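Local coordinates for protein PTHB1 (Homo sapiens, PDB 4YD8), which forms part of the BBSome, a coat complex thought to sort membrane proteins to primary cilia, represented here by its N-terminal seven-bladed beta-propeller domain, at residues A[80-85]-A[101-106]; A[131-136]-A[166-171]; A[135-140]-A[160-165]; A[175-180]-A[212-217]. All blocks are in the same frame, centred on the assembly; numbering follows the deposited sequence. Where two conformers were deposited one is given.

Interaction 1 of 4, residues A[80-85]-A[101-106]; sequences DPVLQV and VLHSRK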
# COMPACT_ATOMS: atom_id res chain seq x y z
N ASP A 80 -1.38 6.90 -19.47
CA ASP A 80 -0.71 7.79 -18.53
C ASP A 80 -0.09 6.90 -17.45
O ASP A 80 -0.80 6.08 -16.87
CB ASP A 80 -1.72 8.78 -17.94
CG ASP A 80 -1.07 10.00 -17.33
OD1 ASP A 80 0.12 9.91 -16.96
OD2 ASP A 80 -1.75 11.05 -17.23
N PRO A 81 1.23 7.02 -17.20
CA PRO A 81 1.84 6.15 -16.18
C PRO A 81 1.11 6.19 -14.83
O PRO A 81 0.72 7.27 -14.36
CB PRO A 81 3.26 6.71 -16.04
CG PRO A 81 3.56 7.24 -17.41
CD PRO A 81 2.24 7.83 -17.90
N VAL A 82 0.89 5.02 -14.25
CA VAL A 82 0.26 4.91 -12.95
C VAL A 82 1.33 4.96 -11.86
O VAL A 82 2.25 4.15 -11.86
CB VAL A 82 -0.57 3.63 -12.82
CG1 VAL A 82 -1.14 3.50 -11.42
CG2 VAL A 82 -1.69 3.63 -13.85
N LEU A 83 1.22 5.94 -10.97
CA LEU A 83 2.18 6.11 -9.87
C LEU A 83 1.75 5.36 -8.62
O LEU A 83 2.58 4.89 -7.85
CB LEU A 83 2.36 7.58 -9.53
CG LEU A 83 2.92 8.47 -10.65
CD1 LEU A 83 3.25 9.84 -10.10
CD2 LEU A 83 4.14 7.81 -11.27
N GLN A 84 0.44 5.25 -8.40
CA GLN A 84 -0.07 4.61 -7.19
C GLN A 84 -1.54 4.24 -7.36
O GLN A 84 -2.26 4.90 -8.11
CB GLN A 84 0.11 5.55 -5.99
CG GLN A 84 -0.04 4.86 -4.63
CD GLN A 84 0.31 5.77 -3.47
OE1 GLN A 84 1.05 6.76 -3.63
NE2 GLN A 84 -0.22 5.45 -2.29
N VAL A 85 -1.97 3.17 -6.70
CA VAL A 85 -3.39 2.82 -6.64
C VAL A 85 -3.79 2.61 -5.18
O VAL A 85 -3.01 2.07 -4.38
CB VAL A 85 -3.72 1.54 -7.46
CG1 VAL A 85 -3.68 1.84 -8.97
CG2 VAL A 85 -2.75 0.43 -7.13
N VAL A 101 -6.63 6.31 -8.69
CA VAL A 101 -5.45 6.10 -9.50
C VAL A 101 -4.70 7.42 -9.54
O VAL A 101 -5.24 8.44 -9.98
CB VAL A 101 -5.81 5.65 -10.93
CG1 VAL A 101 -4.54 5.44 -11.76
CG2 VAL A 101 -6.67 4.36 -10.88
N LEU A 102 -3.46 7.40 -9.06
CA LEU A 102 -2.63 8.59 -9.07
C LEU A 102 -1.75 8.59 -10.30
O LEU A 102 -1.02 7.63 -10.55
CB LEU A 102 -1.77 8.65 -7.81
CG LEU A 102 -0.88 9.89 -7.67
CD1 LEU A 102 -1.75 11.16 -7.62
CD2 LEU A 102 -0.01 9.75 -6.44
N HIS A 103 -1.82 9.69 -11.06
CA HIS A 103 -0.91 9.93 -12.18
C HIS A 103 -0.05 11.13 -11.82
O HIS A 103 -0.29 11.78 -10.81
CB HIS A 103 -1.68 10.21 -13.48
CG HIS A 103 -2.58 9.10 -13.92
ND1 HIS A 103 -2.10 7.94 -14.51
CD2 HIS A 103 -3.93 8.96 -13.88
CE1 HIS A 103 -3.11 7.14 -14.80
NE2 HIS A 103 -4.23 7.75 -14.44
N SER A 104 0.94 11.43 -12.66
CA SER A 104 1.82 12.57 -12.41
C SER A 104 1.06 13.89 -12.24
O SER A 104 1.38 14.67 -11.33
CB SER A 104 2.83 12.71 -13.54
OG SER A 104 3.64 13.85 -13.32
N ARG A 105 0.09 14.14 -13.12
CA ARG A 105 -0.65 15.40 -13.07
C ARG A 105 -2.17 15.26 -12.93
O ARG A 105 -2.91 16.22 -13.17
CB ARG A 105 -0.34 16.24 -14.33
CG ARG A 105 1.12 16.62 -14.45
CD ARG A 105 1.54 17.59 -13.35
NE ARG A 105 0.79 18.84 -13.43
CZ ARG A 105 1.21 19.92 -14.08
NH1 ARG A 105 2.37 19.92 -14.72
NH2 ARG A 105 0.45 21.01 -14.10
N LYS A 106 -2.65 14.09 -12.53
CA LYS A 106 -4.08 13.99 -12.22
C LYS A 106 -4.36 12.83 -11.27
O LYS A 106 -3.61 11.86 -11.22
CB LYS A 106 -4.92 13.84 -13.50
CG LYS A 106 -4.63 12.61 -14.33
CD LYS A 106 -5.57 12.51 -15.54
CE LYS A 106 -5.12 11.38 -16.47
NZ LYS A 106 -5.98 11.21 -17.68
O HOH W 1 1.74 9.70 -14.73
O HOH W 2 -0.75 13.02 -15.57
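Leu83 and Gln84 share one partner, Leu102, in a classic beta bulge. Leu83 N gives its hydrogen to Leu102 O (2.8 Å), while Leu102 N reaches Gln84 O (2.9 Å), so both polar backbone atoms of Leu102 are taken up by two successive residues. Beyond the bulge Val85 and Val101 make an antiparallel non-hydrogen-bonded pair; before it, Val82 CG1 meets Val101 CG1 at 3.9 Å.

Ahead of the bulge, the His103 ring takes over from the backbone. Its ND1 donates to Pro81 O (2.9 Å); the oxygen lies close to the ring plane, but the nitrogen stands well above the carbonyl plane. Asp80 CB lies over a face of the same ring in a CH-pi contact, and a chi1 of -161°, which turns CG away from the backbone N, lays the carboxylate along the ring, stacked with the planes 23° apart. Two waters finish the join. One donates to Asp80 OD1 and Pro81 O and accepts from Ser104 N, so Pro81 O is gripped twice; the other bridges Arg105 N to Asp80 OD2. The Lys106 ammonium stays beyond salt-bridge range, NZ being 4.3 Å from Asp80 OD2, and probably adds only a mild attraction.

Strands 84-88 and 98-102 are the first two of a four-stranded propeller blade. Val82 and Val85 bond through their backbones to Ser48 and Gly27. Toward the next blade, Leu102 packs against Ala139 and Met142 of strand 139-145, while Gln84 NE2 bonds Glu86 OE2 and its OE1 bonds Met142 N.

Interaction 2 of 4, residues A[131-136]-A[166-171]; sequences YEHNLQ and MVFEQE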
# COMPACT_ATOMS: atom_id res chain seq x y z
N TYR A 131 -14.86 11.09 -10.76
CA TYR A 131 -14.36 12.45 -10.88
C TYR A 131 -12.87 12.39 -11.05
O TYR A 131 -12.24 11.37 -10.78
CB TYR A 131 -14.73 13.32 -9.67
CG TYR A 131 -14.17 12.81 -8.35
CD1 TYR A 131 -12.90 13.20 -7.90
CD2 TYR A 131 -14.92 11.95 -7.54
CE1 TYR A 131 -12.39 12.72 -6.69
CE2 TYR A 131 -14.43 11.48 -6.34
CZ TYR A 131 -13.17 11.86 -5.92
OH TYR A 131 -12.69 11.40 -4.72
N GLU A 132 -12.29 13.50 -11.49
CA GLU A 132 -10.85 13.60 -11.54
C GLU A 132 -10.41 15.00 -11.13
O GLU A 132 -11.13 15.98 -11.37
CB GLU A 132 -10.31 13.26 -12.93
CG GLU A 132 -10.78 14.17 -14.03
CD GLU A 132 -10.30 13.71 -15.40
OE1 GLU A 132 -9.34 12.92 -15.45
OE2 GLU A 132 -10.90 14.12 -16.41
N HIS A 133 -9.24 15.07 -10.51
CA HIS A 133 -8.63 16.33 -10.14
C HIS A 133 -7.39 16.54 -10.98
O HIS A 133 -6.49 15.70 -10.99
CB HIS A 133 -8.27 16.34 -8.65
CG HIS A 133 -9.46 16.37 -7.75
ND1 HIS A 133 -10.28 17.47 -7.63
CD2 HIS A 133 -9.98 15.42 -6.92
CE1 HIS A 133 -11.25 17.21 -6.77
NE2 HIS A 133 -11.08 15.97 -6.32
N ASN A 134 -7.31 17.67 -11.67
CA ASN A 134 -6.09 17.99 -12.37
C ASN A 134 -5.13 18.69 -11.41
O ASN A 134 -5.49 19.69 -10.78
CB ASN A 134 -6.40 18.85 -13.61
CG ASN A 134 -7.22 18.07 -14.64
OD1 ASN A 134 -6.74 17.10 -15.23
ND2 ASN A 134 -8.47 18.49 -14.84
N LEU A 135 -3.92 18.15 -11.28
CA LEU A 135 -2.96 18.62 -10.28
C LEU A 135 -2.15 19.79 -10.80
O LEU A 135 -1.71 19.78 -11.96
CB LEU A 135 -2.03 17.48 -9.85
CG LEU A 135 -2.72 16.18 -9.43
CD1 LEU A 135 -1.71 15.16 -8.95
CD2 LEU A 135 -3.76 16.44 -8.36
N GLN A 136 -1.94 20.79 -9.96
CA GLN A 136 -1.19 21.97 -10.37
C GLN A 136 0.32 21.72 -10.27
O GLN A 136 1.12 22.53 -10.74
CB GLN A 136 -1.59 23.18 -9.52
N MSE A 166 -1.13 18.15 -0.77
CA MSE A 166 -2.34 18.61 -1.43
C MSE A 166 -3.51 17.74 -0.98
O MSE A 166 -3.53 16.53 -1.23
CB MSE A 166 -2.16 18.57 -2.96
CG MSE A 166 -0.91 19.35 -3.45
SE MSE A 166 -0.62 19.34 -5.40
CE MSE A 166 0.00 17.46 -5.59
N VAL A 167 -4.46 18.37 -0.29
CA VAL A 167 -5.55 17.65 0.34
C VAL A 167 -6.82 17.82 -0.46
O VAL A 167 -7.20 18.94 -0.82
CB VAL A 167 -5.77 18.13 1.79
CG1 VAL A 167 -7.00 17.48 2.40
CG2 VAL A 167 -4.53 17.85 2.64
N PHE A 168 -7.46 16.69 -0.75
CA PHE A 168 -8.70 16.66 -1.51
C PHE A 168 -9.82 16.07 -0.67
O PHE A 168 -9.69 14.96 -0.15
CB PHE A 168 -8.53 15.84 -2.79
CG PHE A 168 -7.55 16.45 -3.76
CD1 PHE A 168 -6.19 16.21 -3.63
CD2 PHE A 168 -7.99 17.29 -4.77
CE1 PHE A 168 -5.28 16.79 -4.51
CE2 PHE A 168 -7.09 17.86 -5.67
CZ PHE A 168 -5.73 17.61 -5.53
N GLU A 169 -10.91 16.82 -0.53
CA GLU A 169 -12.07 16.35 0.19
C GLU A 169 -13.01 15.71 -0.83
O GLU A 169 -13.95 16.34 -1.31
CB GLU A 169 -12.74 17.50 0.95
CG GLU A 169 -11.86 18.08 2.05
CD GLU A 169 -12.51 19.25 2.79
OE1 GLU A 169 -13.53 19.79 2.29
OE2 GLU A 169 -12.01 19.62 3.87
N GLN A 170 -12.70 14.46 -1.19
CA GLN A 170 -13.42 13.72 -2.21
C GLN A 170 -13.51 14.56 -3.49
O GLN A 170 -12.47 14.86 -4.08
CB GLN A 170 -14.79 13.29 -1.66
CG GLN A 170 -14.59 12.40 -0.40
CD GLN A 170 -15.87 11.88 0.23
OE1 GLN A 170 -16.79 12.65 0.54
NE2 GLN A 170 -15.93 10.57 0.47
N GLU A 171 -14.71 14.94 -3.93
CA GLU A 171 -14.88 15.66 -5.20
C GLU A 171 -14.29 17.07 -5.22
O GLU A 171 -14.25 17.70 -6.27
CB GLU A 171 -16.37 15.78 -5.57
CG GLU A 171 -17.06 14.45 -5.90
CD GLU A 171 -17.52 13.70 -4.65
OE1 GLU A 171 -17.50 14.30 -3.56
OE2 GLU A 171 -17.91 12.51 -4.77
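His133 makes the single hydrogen bond across this contact, from NE2 to Gln170 O at 2.9 Å and nearly straight (165°). The oxygen lies near the imidazole plane, and the nitrogen lies in the carbonyl plane of Gln170. Beside it, CE1 of the same ring edge comes within 3.1 Å of Glu171 O, so the imidazole edge looks onto two successive backbone carbonyls.

Aromatic contacts come next. The Phe168 ring lies obliquely against His133, planes 40° apart, and its CD2 sits 3.4 Å above the centre of the imidazole. Tyr131 makes a CH-pi contact: Glu171 CA stands over the middle of its ring, 4.0 Å from the centroid and almost on the normal. Tyr131 CG lies between the backbone N and the carbonyl carbon (chi1 60°), which swings the phenol over the backbone of Gln170 and Glu171, where its OH bonds to Phe90 O. With an alanine here the phenol is gone, which would probably leave Phe90 O without this hydroxyl partner and Glu171 CA without the ring over which it sits.

The apolar part follows: Leu135 CD2 touches Phe168 CZ at 3.6 Å, and the methyl CE of selenomethionine Met166 lies more loosely beside Leu135 CD1. Glu171 CG rests 3.7 Å from Tyr131 CD2; its OE1 bonds Ser92 OG, and Gln170 NE2 bonds Lys89 O.

Strands 127-134 and 164-169 belong to successive blades, and no backbone pairing links these segments. The chemistry is therefore that of a side-chain interface, the imidazole joining the blades by a face against Phe168 and an N-H to the Gln170 carbonyl.

Interaction 3 of 4, residues A[135-140]-A[160-165]; sequences LQRTAC and SMDGML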
# COMPACT_ATOMS: atom_id res chain seq x y z
N LEU A 135 -3.92 18.15 -11.28
CA LEU A 135 -2.96 18.62 -10.28
C LEU A 135 -2.15 19.79 -10.80
O LEU A 135 -1.71 19.78 -11.96
CB LEU A 135 -2.03 17.48 -9.85
CG LEU A 135 -2.72 16.18 -9.43
CD1 LEU A 135 -1.71 15.16 -8.95
CD2 LEU A 135 -3.76 16.44 -8.36
N GLN A 136 -1.94 20.79 -9.96
CA GLN A 136 -1.19 21.97 -10.37
C GLN A 136 0.32 21.72 -10.27
O GLN A 136 1.12 22.53 -10.74
CB GLN A 136 -1.59 23.18 -9.52
N ARG A 137 0.69 20.60 -9.65
CA ARG A 137 2.10 20.21 -9.49
C ARG A 137 2.26 18.72 -9.76
O ARG A 137 1.33 17.95 -9.53
CB ARG A 137 2.60 20.53 -8.08
CG ARG A 137 2.25 21.91 -7.59
CD ARG A 137 2.79 22.16 -6.21
NE ARG A 137 2.83 23.60 -5.95
CZ ARG A 137 3.80 24.40 -6.36
NH1 ARG A 137 4.82 23.91 -7.04
NH2 ARG A 137 3.75 25.69 -6.08
N THR A 138 3.43 18.31 -10.22
CA THR A 138 3.73 16.88 -10.41
C THR A 138 3.64 16.08 -9.11
O THR A 138 4.19 16.49 -8.09
CB THR A 138 5.13 16.68 -10.99
OG1 THR A 138 6.05 17.47 -10.24
CG2 THR A 138 5.17 17.15 -12.44
N ALA A 139 2.96 14.93 -9.15
CA ALA A 139 2.74 14.13 -7.95
C ALA A 139 3.89 13.18 -7.65
O ALA A 139 4.58 12.73 -8.56
CB ALA A 139 1.43 13.33 -8.07
N CYS A 140 4.09 12.88 -6.37
CA CYS A 140 4.98 11.80 -5.98
C CYS A 140 4.17 10.58 -5.52
O CYS A 140 4.20 9.53 -6.17
CB CYS A 140 5.93 12.24 -4.87
SG CYS A 140 7.01 10.88 -4.30
N SER A 160 3.42 16.35 -3.59
CA SER A 160 4.01 16.68 -4.88
C SER A 160 5.50 16.39 -4.87
O SER A 160 6.10 16.21 -3.81
CB SER A 160 3.78 18.16 -5.21
OG SER A 160 4.56 18.99 -4.37
N MSE A 161 6.11 16.34 -6.05
CA MSE A 161 7.55 16.12 -6.14
C MSE A 161 8.33 17.21 -5.40
O MSE A 161 9.39 16.94 -4.86
CB MSE A 161 8.02 16.05 -7.60
CG MSE A 161 7.52 14.81 -8.35
SE MSE A 161 8.26 13.14 -7.63
CE MSE A 161 10.14 13.64 -7.46
N ASP A 162 7.78 18.43 -5.35
CA ASP A 162 8.51 19.52 -4.69
C ASP A 162 8.00 19.78 -3.27
O ASP A 162 8.32 20.80 -2.67
CB ASP A 162 8.49 20.81 -5.55
CG ASP A 162 7.10 21.45 -5.67
OD1 ASP A 162 6.07 20.83 -5.36
OD2 ASP A 162 7.05 22.63 -6.11
N GLY A 163 7.23 18.85 -2.72
CA GLY A 163 6.96 18.84 -1.30
C GLY A 163 5.75 19.58 -0.78
O GLY A 163 5.72 19.99 0.38
N MSE A 164 4.75 19.76 -1.62
CA MSE A 164 3.47 20.28 -1.16
C MSE A 164 2.56 19.11 -0.83
O MSE A 164 2.48 18.17 -1.61
CB MSE A 164 2.81 21.17 -2.21
CG MSE A 164 1.43 21.63 -1.81
SE MSE A 164 0.69 22.92 -3.06
CE MSE A 164 1.32 24.53 -2.17
N LEU A 165 1.91 19.17 0.33
CA LEU A 165 0.82 18.25 0.63
C LEU A 165 -0.47 18.86 0.14
O LEU A 165 -0.84 19.97 0.55
CB LEU A 165 0.74 17.95 2.13
CG LEU A 165 1.96 17.29 2.78
CD1 LEU A 165 1.61 16.90 4.21
CD2 LEU A 165 2.43 16.07 1.99
O HOH W 3 6.04 19.03 -7.81
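Ser160 backs onto the incoming strand, its CA 4.2 Å from Ala139 CA in an antiparallel non-hydrogen-bonded pair whose side chains diverge. Its CB also touches Arg137 CB, while OG works within the turn: it donates to Asp162 OD1 (2.6 Å) and accepts from Met164 N, which fixes the hydroxyl and steadies the aspartate.

Selenomethionine Met161 supplies the backbone bond across the contact, from N to Thr138 O at 2.8 Å. With bends at chi2 and chi3, its side chain folds back over the opposing segment: CG rests by Thr138 OG1 and Ala139 O, and SE lies against Cys140 CB (3.7 Å).

Asp162 holds the charged link. Its OD2 forms a salt bridge with Arg137 NH1 at 2.7 Å, the guanidinium and carboxylate planes turned 39° apart. Asp162 N donates to a water that also bonds Thr138 OG1, adding a solvent-mediated tie.

Gly163 has a positive phi (91°), where a side chain would jam against the preceding carbonyl; its N bonds back to Ser160 O (3.1 Å). Met164, another selenomethionine, lays SE 3.7 Å from Arg137 NE, so the arginine stem runs across it on the way to Asp162. The phenyl of Phe178 touches both these side chains.

The type I turn from Ser160 to Gly163, closed further by Ser160 N to Met164 O, is the tight hairpin with a G1 bulge. Here it joins strands 155-160 and 164-169 within a propeller blade, and the entry into that blade's first strand, 139-145, packs on it.

Interaction 4 of 4, residues A[175-180]-A[212-217]; sequences FGRFLP and QVLAFA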
# COMPACT_ATOMS: atom_id res chain seq x y z
N PHE A 175 -7.05 22.20 0.19
CA PHE A 175 -5.94 23.14 0.35
C PHE A 175 -4.61 22.46 0.06
O PHE A 175 -4.54 21.24 -0.09
CB PHE A 175 -5.92 23.72 1.77
CG PHE A 175 -5.79 22.68 2.85
CD1 PHE A 175 -4.55 22.17 3.20
CD2 PHE A 175 -6.91 22.19 3.50
CE1 PHE A 175 -4.42 21.20 4.19
CE2 PHE A 175 -6.79 21.22 4.49
CZ PHE A 175 -5.54 20.73 4.83
N GLY A 176 -3.55 23.27 0.01
CA GLY A 176 -2.20 22.76 -0.17
C GLY A 176 -1.20 23.47 0.73
O GLY A 176 -1.29 24.68 0.93
N ARG A 177 -0.24 22.72 1.28
CA ARG A 177 0.77 23.26 2.19
C ARG A 177 2.15 22.71 1.85
O ARG A 177 2.30 21.51 1.67
CB ARG A 177 0.44 22.90 3.64
CG ARG A 177 -0.95 23.27 4.10
CD ARG A 177 -1.11 24.76 4.31
NE ARG A 177 -2.46 25.09 4.77
CZ ARG A 177 -3.36 25.74 4.05
NH1 ARG A 177 -3.07 26.16 2.82
NH2 ARG A 177 -4.56 25.97 4.56
N PHE A 178 3.15 23.58 1.78
CA PHE A 178 4.53 23.13 1.60
C PHE A 178 5.14 22.63 2.90
O PHE A 178 5.08 23.31 3.92
CB PHE A 178 5.42 24.25 1.05
CG PHE A 178 5.17 24.57 -0.39
CD1 PHE A 178 5.46 23.65 -1.39
CD2 PHE A 178 4.68 25.81 -0.76
CE1 PHE A 178 5.25 23.94 -2.71
CE2 PHE A 178 4.46 26.12 -2.09
CZ PHE A 178 4.75 25.19 -3.07
N LEU A 179 5.75 21.45 2.84
CA LEU A 179 6.56 20.92 3.95
C LEU A 179 7.85 21.69 4.17
O LEU A 179 8.59 21.95 3.22
CB LEU A 179 6.94 19.47 3.68
CG LEU A 179 5.78 18.46 3.66
CD1 LEU A 179 6.31 17.10 3.30
CD2 LEU A 179 5.11 18.43 5.01
N PRO A 180 8.17 22.01 5.43
CA PRO A 180 9.48 22.57 5.74
C PRO A 180 10.53 21.46 5.84
O PRO A 180 10.17 20.28 5.99
CB PRO A 180 9.25 23.27 7.08
CG PRO A 180 8.22 22.40 7.75
CD PRO A 180 7.33 21.87 6.64
N GLN A 212 -4.99 19.34 11.54
CA GLN A 212 -5.59 20.65 11.78
C GLN A 212 -4.55 21.76 11.74
O GLN A 212 -4.84 22.87 11.29
CB GLN A 212 -6.34 20.68 13.12
CG GLN A 212 -7.55 19.74 13.17
CD GLN A 212 -8.66 20.08 12.17
OE1 GLN A 212 -8.70 21.19 11.62
NE2 GLN A 212 -9.55 19.13 11.94
N VAL A 213 -3.33 21.46 12.17
CA VAL A 213 -2.23 22.41 12.06
C VAL A 213 -1.95 22.69 10.59
O VAL A 213 -1.78 23.84 10.19
CB VAL A 213 -0.96 21.91 12.77
CG1 VAL A 213 0.25 22.73 12.35
CG2 VAL A 213 -1.15 21.95 14.27
N LEU A 214 -1.93 21.64 9.78
CA LEU A 214 -1.82 21.80 8.33
C LEU A 214 -2.96 22.64 7.77
O LEU A 214 -2.73 23.60 7.04
CB LEU A 214 -1.82 20.43 7.64
CG LEU A 214 -0.42 19.86 7.42
CD1 LEU A 214 -0.49 18.37 7.28
CD2 LEU A 214 0.18 20.47 6.18
N ALA A 215 -4.19 22.26 8.13
CA ALA A 215 -5.38 22.94 7.64
C ALA A 215 -5.35 24.42 7.98
O ALA A 215 -5.69 25.27 7.15
CB ALA A 215 -6.62 22.30 8.21
N PHE A 216 -4.91 24.75 9.19
CA PHE A 216 -5.00 26.13 9.67
C PHE A 216 -3.71 26.93 9.47
O PHE A 216 -3.68 28.11 9.78
CB PHE A 216 -5.39 26.14 11.15
N ALA A 217 -2.66 26.29 8.97
CA ALA A 217 -1.41 26.99 8.65
C ALA A 217 -1.51 27.63 7.28
O ALA A 217 -0.72 27.33 6.38
CB ALA A 217 -0.21 26.04 8.71
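Arg177, on the outermost strand of one propeller blade, reaches across to the short helix 211-216 that follows strand 205-210 of the next; the axes of 175-178 and 212-216 are 101° apart in direction and approach to 8.7 Å.

Two hydrogen bonds cross the contact. Arg177 NE donates to Leu214 O at 2.7 Å, nearly in line with the C=O bond, and NH2 donates to Ala215 O at 2.9 Å from above its carbonyl plane. Both oxygens lie at the guanidinium edge, in its plane, and Arg177 NH1 bonds Gly176 O (3.0 Å) within its own strand, pinning the flat group. The bend at chi2 (-74°) brings that edge round to the C-terminal end of the helix, whose carbonyl oxygens probably stabilise the positive charge. A leucine here loses the N-H donors and is likely to leave the carbonyls of Leu214 and Ala215 without these partners.

Apolar contacts flank the bonds. Leu214 CD2 lies against the arginine stem, 3.5 Å from Arg177 CB. Phe175 offers a ring face to Ala215 CA in a CH-pi contact, with CE2 touching Ala215 CB. Within the strand, Phe175 CD1 stands 3.8 Å above the centre of the Arg177 guanidinium.

In the fold
From the N terminus, interaction 1 comes first and closes the hairpin of strands 84-88 and 98-102 at the start of its blade. The chain finishes that blade with strand 127-134 and passes through 135-138 into the next. Interactions 2 and 3 both start from this crossing: 135-140 with 160-165 nests inside the longer loop closed by 131-136 with 166-171. Interaction 4 follows in series, joining the outer strand 172-178 to the helix 211-216 inserted after strand 205-210 of the following blade. Neighbours also touch: Arg105 O meets Leu135 N, Ser104 O meets Ala139 N, and Leu165 N meets Arg177 O. Together the four tie three successive blades into one arc of the propeller.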